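Local coordinates for peptidoglycan-N-acetylglucosamine deacetylase BC_1974 (Bacillus cereus, PDB 5N1P), which removes acetyl groups from the N-acetylglucosamine residues of peptidoglycan as a metal-dependent hydrolase of the polysaccharide deacetylase family, at residues P93-L106 against V115-D127. Sequence-based numbering, arbitrary orientation.
Sequences PKLTRPPYGSMPGL and VEGGFKVWDWTID. With 8GK (~{N}-oxidanylnaphthalene-1-carboxamide), chain E.
Strands 95-96 and 120-121 are parallel arms of a beta-alpha-beta unit whose crossover is helix 108-116, and their C-terminal ends run into the inhibitor pocket beside the zinc ion. Lys-120 N bonds to Lys-94 O, Thr-96 N to Lys-120 O and Trp-122 N to Thr-96 O, each at 2.9 Å. Lys-120 O is gripped twice, for Thr-96 OG1 also reaches it at 2.8 Å; chi1 of 71° turns the hydroxyl onto the neighbouring strand, while CG2 lies across Phe-119. Branched Val-121 fills the same side of the sheet, CG1 against Pro-98 CG and CG2 meeting Leu-106 CD1 tip to tip. On the other side Leu-95 CD2 sits over a face of the Trp-122 indole.

Past the strands lies the catalytic face of this NodB-homology (CE4) domain. The bent chain of Arg-97 brings NE 2.9 Å from Trp-122 O, which lies in the guanidinium plane, and NH2 bonds weakly to Asp-123 O. These bonds position the guanidinium, whose NH1 forms a salt bridge with Asp-9, the inferred proton acceptor, consistent with Arg-97 holding that carboxylate in place. A type II turn from Pro-98 to Gly-101 presents Tyr-100 N to the inhibitor's O12 at 3.0 Å; glycine suits the last position because its phi is positive and Trp-124 CH2 packs so close to CA that a side chain would be crowded. Asp-123 holds Ser-102 twice, OD1 accepting from N and OD2 from OG at 2.5 Å, both on syn sides. Trp-124 CH2 meets the naphthyl edge, 3.3 Å from C7, whereas Tyr-100 CE1 lies over one naphthyl face.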
ATOM      1  N   PRO A  93      10.835   7.140   4.979  1.00 20.63           N
ATOM      2  CA  PRO A  93      10.156   5.870   5.276  1.00 19.65           C
ATOM      3  C   PRO A  93      11.037   4.676   4.996  1.00 20.33           C
ATOM      4  O   PRO A  93      11.872   4.764   4.093  1.00 20.81           O
ATOM      5  CB  PRO A  93       8.974   5.868   4.317  1.00 17.95           C
ATOM      6  CG  PRO A  93       8.794   7.333   3.927  1.00 19.58           C
ATOM      7  CD  PRO A  93      10.172   7.876   3.888  1.00 19.09           C
ATOM      8  N   LYS A  94      10.819   3.578   5.718  1.00 20.16           N
ATOM      9  CA  LYS A  94      11.600   2.361   5.493  1.00 18.66           C
ATOM     10  C   LYS A  94      10.834   1.282   4.728  1.00 22.08           C
ATOM     11  O   LYS A  94      11.451   0.396   4.154  1.00 21.88           O
ATOM     12  CB  LYS A  94      12.085   1.776   6.822  1.00 22.87           C
ATOM     13  CG  LYS A  94      13.045   2.699   7.588  1.00 30.04           C
ATOM     14  CD  LYS A  94      14.194   3.169   6.698  1.00 45.85           C
ATOM     15  CE  LYS A  94      15.191   4.071   7.448  1.00 49.69           C
ATOM     16  NZ  LYS A  94      14.698   5.470   7.634  1.00 34.01           N
ATOM     17  N   LEU A  95       9.502   1.340   4.723  1.00 18.96           N
ATOM     18  CA  LEU A  95       8.723   0.249   4.129  1.00 18.30           C
ATOM     19  C   LEU A  95       8.489   0.445   2.638  1.00 17.87           C
ATOM     20  O   LEU A  95       8.064   1.511   2.188  1.00 18.78           O
ATOM     21  CB  LEU A  95       7.383   0.098   4.854  1.00 18.50           C
ATOM     22  CG  LEU A  95       6.559  -1.131   4.449  1.00 19.90           C
ATOM     23  CD1 LEU A  95       7.284  -2.430   4.828  1.00 21.33           C
ATOM     24  CD2 LEU A  95       5.182  -1.036   5.104  1.00 19.35           C
ATOM     25  N   THR A  96       8.769  -0.604   1.874  1.00 16.98           N
ATOM     26  CA  THR A  96       8.538  -0.624   0.445  1.00 17.01           C
ATOM     27  C   THR A  96       7.505  -1.702   0.109  1.00 17.58           C
ATOM     28  O   THR A  96       7.368  -2.691   0.822  1.00 19.91           O
ATOM     29  CB  THR A  96       9.834  -0.914  -0.345  1.00 18.01           C
ATOM     30  OG1 THR A  96      10.223  -2.287  -0.149  1.00 20.83           O
ATOM     31  CG2 THR A  96      10.952  -0.012   0.135  1.00 18.96           C
ATOM     32  N   ARG A  97       6.775  -1.462  -0.967  1.00 16.69           N
ATOM     33  CA  ARG A  97       5.834  -2.437  -1.536  1.00 18.38           C
ATOM     34  C   ARG A  97       6.307  -2.716  -2.960  1.00 20.96           C
ATOM     35  O   ARG A  97       6.373  -1.809  -3.786  1.00 17.47           O
ATOM     36  CB  ARG A  97       4.412  -1.865  -1.483  1.00 20.64           C
ATOM     37  CG  ARG A  97       3.385  -2.370  -2.489  1.00 24.12           C
ATOM     38  CD  ARG A  97       2.812  -3.745  -2.162  1.00 20.85           C
ATOM     39  NE  ARG A  97       2.302  -3.986  -0.814  1.00 20.49           N
ATOM     40  CZ  ARG A  97       1.088  -3.656  -0.369  1.00 21.10           C
ATOM     41  NH1 ARG A  97       0.259  -2.943  -1.125  1.00 21.21           N
ATOM     42  NH2 ARG A  97       0.717  -3.994   0.866  1.00 20.84           N
ATOM     43  N   PRO A  98       6.689  -3.969  -3.251  1.00 19.23           N
ATOM     44  CA  PRO A  98       7.229  -4.233  -4.593  1.00 19.10           C
ATOM     45  C   PRO A  98       6.165  -4.166  -5.675  1.00 21.30           C
ATOM     46  O   PRO A  98       5.123  -4.807  -5.557  1.00 21.60           O
ATOM     47  CB  PRO A  98       7.771  -5.675  -4.505  1.00 18.03           C
ATOM     48  CG  PRO A  98       7.819  -6.001  -3.047  1.00 23.25           C
ATOM     49  CD  PRO A  98       6.773  -5.145  -2.364  1.00 22.27           C
ATOM     50  N   PRO A  99       6.430  -3.403  -6.739  1.00 17.04           N
ATOM     51  CA  PRO A  99       5.557  -3.553  -7.897  1.00 19.78           C
ATOM     52  C   PRO A  99       5.507  -5.022  -8.344  1.00 21.51           C
ATOM     53  O   PRO A  99       6.544  -5.675  -8.421  1.00 22.36           O
ATOM     54  CB  PRO A  99       6.224  -2.668  -8.943  1.00 21.60           C
ATOM     55  CG  PRO A  99       6.882  -1.585  -8.138  1.00 20.61           C
ATOM     56  CD  PRO A  99       7.375  -2.283  -6.893  1.00 19.59           C
ATOM     57  N   TYR A 100       4.303  -5.520  -8.608  1.00 21.34           N
ATOM     58  CA  TYR A 100       4.055  -6.907  -9.027  1.00 20.09           C
ATOM     59  C   TYR A 100       4.326  -7.920  -7.913  1.00 24.02           C
ATOM     60  O   TYR A 100       4.294  -9.136  -8.148  1.00 24.79           O
ATOM     61  CB  TYR A 100       4.866  -7.261 -10.290  1.00 22.44           C
ATOM     62  CG  TYR A 100       4.690  -6.209 -11.355  1.00 23.02           C
ATOM     63  CD1 TYR A 100       3.491  -6.097 -12.066  1.00 26.40           C
ATOM     64  CD2 TYR A 100       5.690  -5.291 -11.613  1.00 23.78           C
ATOM     65  CE1 TYR A 100       3.321  -5.103 -13.022  1.00 26.76           C
ATOM     66  CE2 TYR A 100       5.525  -4.300 -12.558  1.00 29.30           C
ATOM     67  CZ  TYR A 100       4.339  -4.209 -13.255  1.00 31.81           C
ATOM     68  OH  TYR A 100       4.185  -3.201 -14.184  1.00 33.47           O
ATOM     69  N   GLY A 101       4.546  -7.431  -6.696  1.00 20.78           N
ATOM     70  CA  GLY A 101       4.823  -8.316  -5.569  1.00 22.22           C
ATOM     71  C   GLY A 101       6.268  -8.800  -5.571  1.00 23.34           C
ATOM     72  O   GLY A 101       6.956  -8.690  -6.576  1.00 22.37           O
ATOM     73  N   SER A 102       6.726  -9.352  -4.453  1.00 20.52           N
ATOM     74  CA  SER A 102       8.139  -9.736  -4.331  1.00 21.34           C
ATOM     75  C   SER A 102       8.520 -11.034  -5.026  1.00 22.61           C
ATOM     76  O   SER A 102       9.711 -11.297  -5.212  1.00 24.17           O
ATOM     77  CB  SER A 102       8.538  -9.856  -2.857  1.00 24.54           C
ATOM     78  OG  SER A 102       7.845 -10.917  -2.227  1.00 22.47           O
ATOM     79  N   MET A 103       7.529 -11.844  -5.393  1.00 23.98           N
ATOM     80  CA  MET A 103       7.770 -13.193  -5.916  1.00 26.02           C
ATOM     81  C   MET A 103       7.390 -13.288  -7.391  1.00 28.19           C
ATOM     82  O   MET A 103       6.230 -13.086  -7.738  1.00 32.37           O
ATOM     83  CB  MET A 103       6.965 -14.216  -5.106  1.00 28.88           C
ATOM     84  CG  MET A 103       6.978 -15.621  -5.669  1.00 30.66           C
ATOM     85  SD  MET A 103       8.506 -16.422  -5.198  1.00 35.75           S
ATOM     86  CE  MET A 103       8.336 -16.528  -3.409  1.00 34.98           C
ATOM     87  N   PRO A 104       8.347 -13.646  -8.261  1.00 31.39           N
ATOM     88  CA  PRO A 104       9.711 -14.087  -7.959  1.00 26.57           C
ATOM     89  C   PRO A 104      10.775 -12.999  -8.106  1.00 25.68           C
ATOM     90  O   PRO A 104      11.963 -13.314  -7.990  1.00 29.95           O
ATOM     91  CB  PRO A 104       9.936 -15.180  -9.004  1.00 33.90           C
ATOM     92  CG  PRO A 104       9.203 -14.642 -10.208  1.00 34.18           C
ATOM     93  CD  PRO A 104       8.022 -13.836  -9.687  1.00 39.68           C
ATOM     94  N   GLY A 105      10.363 -11.759  -8.358  1.00 27.30           N
ATOM     95  CA  GLY A 105      11.280 -10.674  -8.678  1.00 31.02           C
ATOM     96  C   GLY A 105      12.411 -10.400  -7.698  1.00 26.36           C
ATOM     97  O   GLY A 105      13.569 -10.244  -8.102  1.00 26.35           O
ATOM     98  N   LEU A 106      12.087 -10.326  -6.412  1.00 25.35           N
ATOM     99  CA  LEU A 106      13.092 -10.018  -5.396  1.00 25.07           C
ATOM    100  C   LEU A 106      13.870 -11.271  -5.027  1.00 24.67           C
ATOM    101  O   LEU A 106      13.568 -11.933  -4.035  1.00 26.64           O
ATOM    102  CB  LEU A 106      12.451  -9.423  -4.140  1.00 27.23           C
ATOM    103  CG  LEU A 106      12.152  -7.930  -4.047  1.00 39.56           C
ATOM    104  CD1 LEU A 106      11.764  -7.625  -2.603  1.00 34.68           C
ATOM    105  CD2 LEU A 106      13.330  -7.055  -4.498  1.00 25.13           C
ATOM    106  N   VAL A 115      17.802  -5.455   2.814  1.00 26.14           N
ATOM    107  CA  VAL A 115      18.125  -5.482   4.233  1.00 26.88           C
ATOM    108  C   VAL A 115      19.298  -4.550   4.513  1.00 32.26           C
ATOM    109  O   VAL A 115      19.261  -3.759   5.460  1.00 31.05           O
ATOM    110  CB  VAL A 115      18.450  -6.922   4.706  1.00 29.38           C
ATOM    111  CG1 VAL A 115      18.916  -6.932   6.159  1.00 34.18           C
ATOM    112  CG2 VAL A 115      17.231  -7.826   4.520  1.00 31.78           C
ATOM    113  N   GLU A 116      20.315  -4.619   3.660  1.00 25.64           N
ATOM    114  CA  GLU A 116      21.528  -3.820   3.837  1.00 27.85           C
ATOM    115  C   GLU A 116      21.248  -2.321   3.680  1.00 29.08           C
ATOM    116  O   GLU A 116      21.952  -1.486   4.245  1.00 31.90           O
ATOM    117  CB  GLU A 116      22.615  -4.268   2.849  1.00 28.80           C
ATOM    118  CG  GLU A 116      23.243  -5.616   3.204  1.00 38.69           C
ATOM    119  CD  GLU A 116      23.812  -6.366   1.998  1.00 48.94           C
ATOM    120  OE1 GLU A 116      23.920  -5.774   0.901  1.00 50.28           O
ATOM    121  OE2 GLU A 116      24.141  -7.564   2.149  1.00 41.89           O
ATOM    122  N   GLY A 117      20.221  -1.994   2.908  1.00 29.92           N
ATOM    123  CA  GLY A 117      19.831  -0.614   2.695  1.00 29.20           C
ATOM    124  C   GLY A 117      18.903  -0.067   3.762  1.00 29.32           C
ATOM    125  O   GLY A 117      18.540   1.105   3.720  1.00 33.38           O
ATOM    126  N   GLY A 118      18.515  -0.909   4.713  1.00 29.75           N
ATOM    127  CA  GLY A 118      17.683  -0.481   5.826  1.00 28.24           C
ATOM    128  C   GLY A 118      16.202  -0.470   5.492  1.00 29.24           C
ATOM    129  O   GLY A 118      15.403   0.147   6.200  1.00 31.92           O
ATOM    130  N   PHE A 119      15.834  -1.157   4.417  1.00 24.93           N
ATOM    131  CA  PHE A 119      14.440  -1.180   3.975  1.00 23.16           C
ATOM    132  C   PHE A 119      13.710  -2.418   4.468  1.00 23.85           C
ATOM    133  O   PHE A 119      14.332  -3.441   4.777  1.00 24.86           O
ATOM    134  CB  PHE A 119      14.352  -1.137   2.445  1.00 21.27           C
ATOM    135  CG  PHE A 119      14.826   0.141   1.856  1.00 22.62           C
ATOM    136  CD1 PHE A 119      14.001   1.254   1.847  1.00 23.20           C
ATOM    137  CD2 PHE A 119      16.099   0.250   1.329  1.00 27.24           C
ATOM    138  CE1 PHE A 119      14.435   2.451   1.308  1.00 24.98           C
ATOM    139  CE2 PHE A 119      16.531   1.449   0.797  1.00 28.92           C
ATOM    140  CZ  PHE A 119      15.692   2.545   0.788  1.00 27.49           C
ATOM    141  N   LYS A 120      12.387  -2.320   4.525  1.00 21.55           N
ATOM    142  CA  LYS A 120      11.515  -3.470   4.709  1.00 21.70           C
ATOM    143  C   LYS A 120      10.637  -3.646   3.469  1.00 22.50           C
ATOM    144  O   LYS A 120      10.532  -2.740   2.634  1.00 21.68           O
ATOM    145  CB  LYS A 120      10.628  -3.316   5.957  1.00 24.70           C
ATOM    146  CG  LYS A 120      11.377  -3.158   7.280  1.00 26.41           C
ATOM    147  CD  LYS A 120      12.144  -4.417   7.663  1.00 26.75           C
ATOM    148  CE  LYS A 120      12.793  -4.243   9.034  1.00 32.36           C
ATOM    149  NZ  LYS A 120      13.624  -5.419   9.407  1.00 43.86           N
ATOM    150  N   VAL A 121      10.015  -4.819   3.354  1.00 19.30           N
ATOM    151  CA  VAL A 121       9.176  -5.147   2.215  1.00 19.71           C
ATOM    152  C   VAL A 121       7.860  -5.731   2.699  1.00 22.36           C
ATOM    153  O   VAL A 121       7.857  -6.715   3.445  1.00 24.49           O
ATOM    154  CB  VAL A 121       9.848  -6.192   1.280  1.00 21.18           C
ATOM    155  CG1 VAL A 121       8.828  -6.751   0.288  1.00 24.54           C
ATOM    156  CG2 VAL A 121      11.037  -5.594   0.558  1.00 22.71           C
ATOM    157  N   TRP A 122       6.747  -5.142   2.269  1.00 18.56           N
ATOM    158  CA  TRP A 122       5.439  -5.733   2.525  1.00 22.75           C
ATOM    159  C   TRP A 122       4.762  -6.097   1.217  1.00 21.79           C
ATOM    160  O   TRP A 122       4.623  -5.245   0.316  1.00 19.00           O
ATOM    161  CB  TRP A 122       4.524  -4.787   3.312  1.00 18.73           C
ATOM    162  CG  TRP A 122       4.422  -5.103   4.771  1.00 18.77           C
ATOM    163  CD1 TRP A 122       5.309  -5.836   5.521  1.00 19.89           C
ATOM    164  CD2 TRP A 122       3.348  -4.747   5.648  1.00 20.69           C
ATOM    165  NE1 TRP A 122       4.856  -5.927   6.824  1.00 22.18           N
ATOM    166  CE2 TRP A 122       3.647  -5.277   6.919  1.00 22.10           C
ATOM    167  CE3 TRP A 122       2.157  -4.025   5.480  1.00 20.01           C
ATOM    168  CZ2 TRP A 122       2.805  -5.119   8.017  1.00 22.08           C
ATOM    169  CZ3 TRP A 122       1.322  -3.864   6.576  1.00 22.17           C
ATOM    170  CH2 TRP A 122       1.652  -4.413   7.826  1.00 21.66           C
ATOM    171  N   ASP A 123       4.365  -7.365   1.109  1.00 20.73           N
ATOM    172  CA  ASP A 123       3.427  -7.775   0.084  1.00 20.52           C
ATOM    173  C   ASP A 123       2.030  -7.634   0.700  1.00 21.53           C
ATOM    174  O   ASP A 123       1.741  -6.611   1.319  1.00 20.58           O
ATOM    175  CB  ASP A 123       3.723  -9.205  -0.397  1.00 21.43           C
ATOM    176  CG  ASP A 123       5.042  -9.300  -1.155  1.00 22.93           C
ATOM    177  OD1 ASP A 123       5.206  -8.568  -2.151  1.00 21.77           O
ATOM    178  OD2 ASP A 123       5.927 -10.104  -0.767  1.00 22.39           O
ATOM    179  N   TRP A 124       1.170  -8.636   0.551  1.00 21.19           N
ATOM    180  CA  TRP A 124      -0.187  -8.508   1.075  1.00 21.79           C
ATOM    181  C   TRP A 124      -0.738  -9.880   1.394  1.00 21.49           C
ATOM    182  O   TRP A 124      -0.133 -10.873   0.999  1.00 25.98           O
ATOM    183  CB  TRP A 124      -1.087  -7.785   0.064  1.00 22.58           C
ATOM    184  CG  TRP A 124      -1.034  -8.407  -1.291  1.00 23.29           C
ATOM    185  CD1 TRP A 124      -1.840  -9.412  -1.765  1.00 25.69           C
ATOM    186  CD2 TRP A 124      -0.120  -8.095  -2.351  1.00 22.43           C
ATOM    187  NE1 TRP A 124      -1.487  -9.735  -3.050  1.00 25.58           N
ATOM    188  CE2 TRP A 124      -0.431  -8.948  -3.434  1.00 25.37           C
ATOM    189  CE3 TRP A 124       0.938  -7.183  -2.486  1.00 24.54           C
ATOM    190  CZ2 TRP A 124       0.272  -8.918  -4.642  1.00 25.74           C
ATOM    191  CZ3 TRP A 124       1.638  -7.154  -3.680  1.00 23.17           C
ATOM    192  CH2 TRP A 124       1.294  -8.017  -4.746  1.00 25.08           C
ATOM    193  N   THR A 125      -1.863  -9.934   2.110  1.00 22.92           N
ATOM    194  CA  THR A 125      -2.515 -11.222   2.396  1.00 22.68           C
ATOM    195  C   THR A 125      -3.856 -11.354   1.697  1.00 24.55           C
ATOM    196  O   THR A 125      -4.371 -12.477   1.526  1.00 27.25           O
ATOM    197  CB  THR A 125      -2.738 -11.444   3.906  1.00 27.32           C
ATOM    198  OG1 THR A 125      -3.667 -10.482   4.416  1.00 28.80           O
ATOM    199  CG2 THR A 125      -1.426 -11.353   4.674  1.00 27.52           C
ATOM    200  N   ILE A 126      -4.444 -10.226   1.328  1.00 25.49           N
ATOM    201  CA  ILE A 126      -5.714 -10.208   0.601  1.00 29.20           C
ATOM    202  C   ILE A 126      -5.590  -9.318  -0.616  1.00 28.54           C
ATOM    203  O   ILE A 126      -5.250  -8.144  -0.485  1.00 27.19           O
ATOM    204  CB  ILE A 126      -6.864  -9.695   1.466  1.00 32.33           C
ATOM    205  CG1 ILE A 126      -7.126 -10.652   2.633  1.00 31.79           C
ATOM    206  CG2 ILE A 126      -8.138  -9.501   0.623  1.00 34.59           C
ATOM    207  CD1 ILE A 126      -8.159 -10.133   3.614  1.00 31.45           C
ATOM    208  N   ASP A 127      -5.834  -9.878  -1.793  1.00 26.69           N
ATOM    209  CA  ASP A 127      -5.858  -9.110  -3.032  1.00 25.60           C
ATOM    210  C   ASP A 127      -7.310  -8.771  -3.373  1.00 24.95           C
ATOM    211  O   ASP A 127      -8.128  -9.665  -3.578  1.00 27.23           O
ATOM    212  CB  ASP A 127      -5.180  -9.906  -4.148  1.00 32.09           C
ATOM    213  CG  ASP A 127      -5.232  -9.219  -5.504  1.00 33.16           C
ATOM    214  OD1 ASP A 127      -5.718  -8.075  -5.615  1.00 33.42           O
ATOM    215  OD2 ASP A 127      -4.753  -9.843  -6.478  1.00 52.84           O
TER
HETATM  216  C1  8GK E 301       1.185  -3.943  -7.831  1.00 51.25           C
HETATM  217  C2  8GK E 301       0.891  -5.288  -8.408  1.00 53.63           C
HETATM  218  C3  8GK E 301       0.614  -5.375  -9.765  1.00 58.49           C
HETATM  219  C4  8GK E 301       0.356  -6.615 -10.337  1.00 62.12           C
HETATM  220  C5  8GK E 301       0.386  -7.771  -9.557  1.00 59.54           C
HETATM  221  C6  8GK E 301       0.668  -7.682  -8.198  1.00 56.64           C
HETATM  222  C7  8GK E 301       0.925  -6.437  -7.627  1.00 59.09           C
HETATM  223  C8  8GK E 301       0.073  -6.685 -11.695  1.00 58.21           C
HETATM  224  C9  8GK E 301       0.040  -5.534 -12.478  1.00 50.07           C
HETATM  225  C10 8GK E 301       0.296  -4.295 -11.902  1.00 54.41           C
HETATM  226  C11 8GK E 301       0.585  -4.222 -10.546  1.00 51.04           C
HETATM  227  O12 8GK E 301       2.217  -3.411  -8.186  1.00 34.22           O
HETATM  228  N13 8GK E 301       0.342  -3.337  -6.996  1.00 56.50           N
HETATM  229  O14 8GK E 301       0.277  -1.946  -7.063  1.00 49.48           O